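Local coordinates for uncharacterized protein (Thermus thermophilus HB8, PDB 4WVA) that hydrolyses mannosylglycerate, an osmotic-stress solute of thermophiles, to mannose and glycerate, and probably cleaves glucosylglycerate as well, at residues E328-T340 with Y349-V362. Numbering follows the deposited sequence.
Sequences EKARYLLPSVDPT and YWRGPVWINVNWMV
In this GH63 (alpha/alpha)6-barrel, the loop 349-355 leading into helix 356-368 carries Tyr349 and Trp350, which probably bind substrate, and Ser336, earlier in the same interhelical loop, holds its backbone through two hydrogen bonds. The small hydroxyl works both ways: Ser336 OG donates to Pro353 O at 2.7 Å, in the carbonyl plane on a lone pair, and accepts from Gly352 N at 2.8 Å. A chi1 of 46° sets OG between the serine's own N and carbonyl carbon, where it can meet both groups of the turn. Gly352 has a positive phi of 157°, at which a side chain would jam against the preceding carbonyl. In the conformer given, the Val337 methyls lie beside the carbonyls of Trp350 and Arg351.

Ser336 CB also lies 4.1 Å from both Trp350 CE3 and Trp355 CD1. Those two indoles stack face on face, and Trp355 NE1 donates to Tyr349 O at 2.9 Å from above the carbonyl plane, joining the ring to the Tyr349 backbone; the Tyr349 hydroxyl bonds Asp165, the probable proton donor.

Farther along, Leu334, which follows a cis peptide bond, points CD2 at Val358 and Val362, branched residues that give the helix an apolar flank. A water links the loop to the N-cap residue of the helix, donating to Leu334 O at 2.6 Å and accepting from Trp355 N.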
loop_
_atom_site.group_PDB
_atom_site.type_symbol
_atom_site.label_atom_id
_atom_site.label_comp_id
_atom_site.label_asym_id
_atom_site.label_seq_id
_atom_site.Cartn_x
_atom_site.Cartn_y
_atom_site.Cartn_z
ATOM N N GLU A 328 17.691 6.637 -24.522
ATOM C CA GLU A 328 17.975 7.682 -25.525
ATOM C C GLU A 328 19.479 7.842 -25.744
ATOM O O GLU A 328 19.903 8.388 -26.765
ATOM C CB GLU A 328 17.405 9.038 -25.091
ATOM C CG GLU A 328 15.882 9.097 -24.957
ATOM C CD GLU A 328 15.380 10.473 -24.549
ATOM O OE1 GLU A 328 16.199 11.322 -24.131
ATOM O OE2 GLU A 328 14.162 10.733 -24.636
ATOM N N LYS A 329 20.278 7.411 -24.767
ATOM C CA LYS A 329 21.729 7.610 -24.784
ATOM C C LYS A 329 22.563 6.341 -24.925
ATOM O O LYS A 329 23.710 6.405 -25.385
ATOM C CB LYS A 329 22.156 8.361 -23.526
ATOM C CG LYS A 329 21.707 9.815 -23.501
ATOM C CD LYS A 329 22.104 10.528 -24.785
ATOM C CE LYS A 329 22.103 12.036 -24.627
ATOM N NZ LYS A 329 22.675 12.676 -25.847
ATOM N N ALA A 330 22.001 5.197 -24.529
ATOM C CA ALA A 330 22.681 3.907 -24.651
ATOM C C ALA A 330 21.889 2.986 -25.561
ATOM O O ALA A 330 20.674 2.872 -25.422
ATOM C CB ALA A 330 22.838 3.273 -23.279
ATOM N N ARG A 331 22.570 2.282 -26.462
ATOM C CA ARG A 331 21.903 1.300 -27.313
ATOM C C ARG A 331 21.258 0.180 -26.507
ATOM O O ARG A 331 20.155 -0.255 -26.814
ATOM C CB ARG A 331 22.874 0.698 -28.340
ATOM C CG ARG A 331 22.389 -0.573 -29.054
ATOM C CD ARG A 331 21.048 -0.484 -29.797
ATOM N NE ARG A 331 20.584 -1.806 -30.262
ATOM C CZ ARG A 331 19.798 -2.654 -29.582
ATOM N NH1 ARG A 331 19.309 -2.353 -28.366
ATOM N NH2 ARG A 331 19.468 -3.821 -30.140
ATOM N N TYR A 332 21.962 -0.287 -25.482
ATOM C CA TYR A 332 21.529 -1.447 -24.706
ATOM C C TYR A 332 21.116 -1.012 -23.312
ATOM O O TYR A 332 21.888 -0.361 -22.624
ATOM C CB TYR A 332 22.657 -2.479 -24.595
ATOM C CG TYR A 332 23.024 -3.083 -25.928
ATOM C CD1 TYR A 332 24.172 -2.682 -26.587
ATOM C CD2 TYR A 332 22.200 -4.008 -26.540
ATOM C CE1 TYR A 332 24.509 -3.212 -27.814
ATOM C CE2 TYR A 332 22.523 -4.543 -27.781
ATOM C CZ TYR A 332 23.688 -4.133 -28.412
ATOM O OH TYR A 332 24.043 -4.661 -29.652
ATOM N N LEU A 333 19.887 -1.350 -22.928
ATOM C CA LEU A 333 19.436 -1.185 -21.557
ATOM C C LEU A 333 19.835 -2.429 -20.791
ATOM O O LEU A 333 20.002 -3.491 -21.394
ATOM C CB LEU A 333 17.917 -1.022 -21.492
ATOM C CG LEU A 333 17.328 0.289 -22.041
ATOM C CD1 LEU A 333 15.822 0.264 -21.864
ATOM C CD2 LEU A 333 17.935 1.502 -21.354
ATOM N N LEU A 334 20.021 -2.347 -19.472
ATOM C CA LEU A 334 19.946 -1.150 -18.643
ATOM C C LEU A 334 21.356 -0.840 -18.141
ATOM O O LEU A 334 21.953 -1.645 -17.439
ATOM C CB LEU A 334 19.061 -1.442 -17.443
ATOM C CG LEU A 334 18.754 -0.298 -16.486
ATOM C CD1 LEU A 334 17.856 0.735 -17.125
ATOM C CD2 LEU A 334 18.095 -0.869 -15.228
ATOM N N PRO A 335 21.908 0.327 -18.497
ATOM C CA PRO A 335 23.228 0.636 -17.918
ATOM C C PRO A 335 23.161 0.725 -16.395
ATOM O O PRO A 335 22.108 1.044 -15.829
ATOM C CB PRO A 335 23.601 1.991 -18.527
ATOM C CG PRO A 335 22.412 2.468 -19.234
ATOM C CD PRO A 335 21.410 1.378 -19.388
ATOM N N SER A 336 24.278 0.428 -15.745
ATOM C CA SER A 336 24.331 0.399 -14.285
ATOM C C SER A 336 24.306 1.782 -13.645
ATOM O O SER A 336 24.020 1.900 -12.452
ATOM C CB SER A 336 25.492 -0.468 -13.798
ATOM O OG SER A 336 26.724 -0.201 -14.491
ATOM N N VAL A 337 24.624 2.803 -14.430
ATOM C CA VAL A 337 24.429 4.183 -14.003
ATOM C C VAL A 337 23.902 4.999 -15.161
ATOM O O VAL A 337 24.105 4.664 -16.335
ATOM C CB VAL A 337 25.708 4.852 -13.441
ATOM C CG1 VAL A 337 26.290 4.050 -12.295
ATOM C CG2 VAL A 337 26.743 5.072 -14.527
ATOM N N ASP A 338 23.177 6.064 -14.819
ATOM C CA ASP A 338 22.629 6.988 -15.786
ATOM C C ASP A 338 23.736 7.370 -16.784
ATOM O O ASP A 338 24.789 7.872 -16.377
ATOM C CB ASP A 338 22.101 8.211 -15.018
ATOM C CG ASP A 338 21.479 9.284 -15.906
ATOM O OD1 ASP A 338 21.614 9.260 -17.143
ATOM O OD2 ASP A 338 20.839 10.189 -15.322
ATOM N N PRO A 339 23.502 7.130 -18.087
ATOM C CA PRO A 339 24.557 7.390 -19.064
ATOM C C PRO A 339 24.929 8.870 -19.200
ATOM O O PRO A 339 25.971 9.179 -19.806
ATOM C CB PRO A 339 23.996 6.839 -20.382
ATOM C CG PRO A 339 22.551 6.607 -20.160
ATOM C CD PRO A 339 22.329 6.469 -18.681
ATOM N N THR A 340 24.109 9.765 -18.645
ATOM C CA THR A 340 24.458 11.195 -18.599
ATOM C C THR A 340 25.166 11.600 -17.312
ATOM O O THR A 340 25.519 12.772 -17.158
ATOM C CB THR A 340 23.225 12.112 -18.791
ATOM O OG1 THR A 340 22.319 11.964 -17.695
ATOM C CG2 THR A 340 22.516 11.808 -20.075
ATOM N N TYR A 349 32.754 -1.981 -14.745
ATOM C CA TYR A 349 32.142 -2.768 -13.677
ATOM C C TYR A 349 30.731 -2.241 -13.375
ATOM O O TYR A 349 29.848 -2.412 -14.208
ATOM C CB TYR A 349 33.084 -2.799 -12.454
ATOM C CG TYR A 349 32.988 -3.980 -11.509
ATOM C CD1 TYR A 349 32.630 -5.252 -11.943
ATOM C CD2 TYR A 349 33.357 -3.845 -10.181
ATOM C CE1 TYR A 349 32.597 -6.334 -11.069
ATOM C CE2 TYR A 349 33.327 -4.911 -9.313
ATOM C CZ TYR A 349 32.935 -6.156 -9.750
ATOM O OH TYR A 349 32.912 -7.229 -8.868
ATOM N N TRP A 350 30.520 -1.622 -12.210
ATOM C CA TRP A 350 29.189 -1.080 -11.854
ATOM C C TRP A 350 28.995 0.412 -12.103
ATOM O O TRP A 350 28.058 1.012 -11.587
ATOM C CB TRP A 350 28.888 -1.447 -10.390
ATOM C CG TRP A 350 28.663 -2.898 -10.190
ATOM C CD1 TRP A 350 29.561 -3.811 -9.786
ATOM C CD2 TRP A 350 27.435 -3.604 -10.393
ATOM N NE1 TRP A 350 28.993 -5.055 -9.716
ATOM C CE2 TRP A 350 27.678 -4.954 -10.083
ATOM C CE3 TRP A 350 26.154 -3.220 -10.793
ATOM C CZ2 TRP A 350 26.692 -5.928 -10.169
ATOM C CZ3 TRP A 350 25.175 -4.197 -10.901
ATOM C CH2 TRP A 350 25.443 -5.525 -10.576
ATOM N N ARG A 351 29.842 1.013 -12.941
ATOM C CA ARG A 351 29.778 2.431 -13.210
ATOM C C ARG A 351 29.237 2.747 -14.608
ATOM O O ARG A 351 29.493 3.815 -15.144
ATOM C CB ARG A 351 31.180 3.038 -13.003
ATOM C CG ARG A 351 31.738 2.702 -11.631
ATOM C CD ARG A 351 33.085 3.340 -11.380
ATOM N NE ARG A 351 33.028 4.783 -11.194
ATOM C CZ ARG A 351 32.843 5.410 -10.031
ATOM N NH1 ARG A 351 32.624 4.739 -8.901
ATOM N NH2 ARG A 351 32.883 6.745 -10.006
ATOM N N GLY A 352 28.457 1.832 -15.189
ATOM C CA GLY A 352 27.921 2.044 -16.542
ATOM C C GLY A 352 27.521 0.783 -17.299
ATOM O O GLY A 352 26.482 0.765 -17.973
ATOM N N PRO A 353 28.346 -0.273 -17.230
ATOM C CA PRO A 353 27.998 -1.499 -17.945
ATOM C C PRO A 353 26.622 -2.111 -17.605
ATOM O O PRO A 353 26.083 -1.886 -16.523
ATOM C CB PRO A 353 29.110 -2.455 -17.539
ATOM C CG PRO A 353 30.279 -1.565 -17.356
ATOM C CD PRO A 353 29.705 -0.361 -16.652
ATOM N N VAL A 354 26.095 -2.859 -18.574
ATOM C CA VAL A 354 24.846 -3.611 -18.475
ATOM C C VAL A 354 25.115 -4.950 -17.808
ATOM O O VAL A 354 26.076 -5.669 -18.137
ATOM C CB VAL A 354 24.223 -3.862 -19.876
ATOM C CG1 VAL A 354 22.998 -4.773 -19.799
ATOM C CG2 VAL A 354 23.823 -2.550 -20.556
ATOM N N TRP A 355 24.252 -5.304 -16.869
ATOM C CA TRP A 355 24.344 -6.553 -16.129
ATOM C C TRP A 355 23.080 -7.364 -16.321
ATOM O O TRP A 355 21.963 -6.865 -16.202
ATOM C CB TRP A 355 24.530 -6.288 -14.640
ATOM C CG TRP A 355 25.868 -5.698 -14.274
ATOM C CD1 TRP A 355 26.300 -4.423 -14.484
ATOM C CD2 TRP A 355 26.926 -6.378 -13.612
ATOM N NE1 TRP A 355 27.584 -4.270 -13.998
ATOM C CE2 TRP A 355 27.986 -5.454 -13.448
ATOM C CE3 TRP A 355 27.083 -7.681 -13.136
ATOM C CZ2 TRP A 355 29.173 -5.794 -12.814
ATOM C CZ3 TRP A 355 28.262 -8.025 -12.522
ATOM C CH2 TRP A 355 29.295 -7.082 -12.358
ATOM N N ILE A 356 23.250 -8.649 -16.560
ATOM C CA ILE A 356 22.109 -9.480 -16.897
ATOM C C ILE A 356 21.171 -9.698 -15.710
ATOM O O ILE A 356 19.940 -9.733 -15.887
ATOM C CB ILE A 356 22.568 -10.835 -17.483
ATOM C CG1 ILE A 356 23.476 -10.629 -18.700
ATOM C CG2 ILE A 356 21.390 -11.702 -17.876
ATOM C CD1 ILE A 356 22.899 -9.855 -19.859
ATOM N N ASN A 357 21.721 -9.904 -14.516
ATOM C CA ASN A 357 20.869 -10.114 -13.350
ATOM C C ASN A 357 19.960 -8.906 -13.029
ATOM O O ASN A 357 18.789 -9.071 -12.645
ATOM C CB ASN A 357 21.690 -10.523 -12.121
ATOM C CG ASN A 357 22.553 -9.397 -11.583
ATOM O OD1 ASN A 357 23.164 -8.644 -12.340
ATOM N ND2 ASN A 357 22.619 -9.286 -10.262
ATOM N N VAL A 358 20.509 -7.704 -13.188
ATOM C CA VAL A 358 19.741 -6.480 -12.954
ATOM C C VAL A 358 18.726 -6.264 -14.089
ATOM O O VAL A 358 17.572 -5.894 -13.826
ATOM C CB VAL A 358 20.658 -5.258 -12.731
ATOM C CG1 VAL A 358 19.834 -3.989 -12.577
ATOM C CG2 VAL A 358 21.519 -5.495 -11.494
ATOM N N ASN A 359 19.111 -6.513 -15.343
ATOM C CA ASN A 359 18.116 -6.468 -16.424
ATOM C C ASN A 359 16.933 -7.375 -16.095
ATOM O O ASN A 359 15.765 -7.017 -16.313
ATOM C CB ASN A 359 18.690 -6.929 -17.775
ATOM C CG ASN A 359 19.265 -5.799 -18.616
ATOM O OD1 ASN A 359 19.085 -5.756 -19.877
ATOM N ND2 ASN A 359 19.936 -4.908 -17.988
ATOM N N TRP A 360 17.243 -8.583 -15.613
ATOM C CA TRP A 360 16.211 -9.559 -15.269
ATOM C C TRP A 360 15.303 -9.077 -14.118
ATOM O O TRP A 360 14.064 -9.088 -14.259
ATOM C CB TRP A 360 16.837 -10.925 -14.985
ATOM C CG TRP A 360 15.796 -11.924 -14.579
ATOM C CD1 TRP A 360 14.886 -12.548 -15.395
ATOM C CD2 TRP A 360 15.529 -12.371 -13.255
ATOM N NE1 TRP A 360 14.072 -13.361 -14.644
ATOM C CE2 TRP A 360 14.442 -13.268 -13.331
ATOM C CE3 TRP A 360 16.109 -12.111 -12.005
ATOM C CZ2 TRP A 360 13.919 -13.898 -12.207
ATOM C CZ3 TRP A 360 15.590 -12.744 -10.887
ATOM C CH2 TRP A 360 14.503 -13.626 -10.998
ATOM N N MET A 361 15.890 -8.622 -13.006
ATOM C CA MET A 361 15.057 -8.186 -11.875
ATOM C C MET A 361 14.206 -6.978 -12.253
ATOM O O MET A 361 13.042 -6.880 -11.863
ATOM C CB MET A 361 15.881 -7.847 -10.645
ATOM C CG MET A 361 16.499 -9.054 -9.980
ATOM S SD MET A 361 17.447 -8.671 -8.490
ATOM C CE MET A 361 18.932 -7.973 -9.182
ATOM N N VAL A 362 14.788 -6.047 -12.995
ATOM C CA VAL A 362 14.067 -4.833 -13.388
ATOM C C VAL A 362 12.976 -5.135 -14.429
ATOM O O VAL A 362 11.902 -4.563 -14.358
ATOM C CB VAL A 362 15.042 -3.730 -13.843
ATOM C CG1 VAL A 362 14.299 -2.503 -14.336
ATOM C CG2 VAL A 362 15.951 -3.368 -12.692
HETATM O O HOH W 1 21.842 -3.860 -15.995
HETATM O O HOH W 2 26.012 1.346 -9.846
#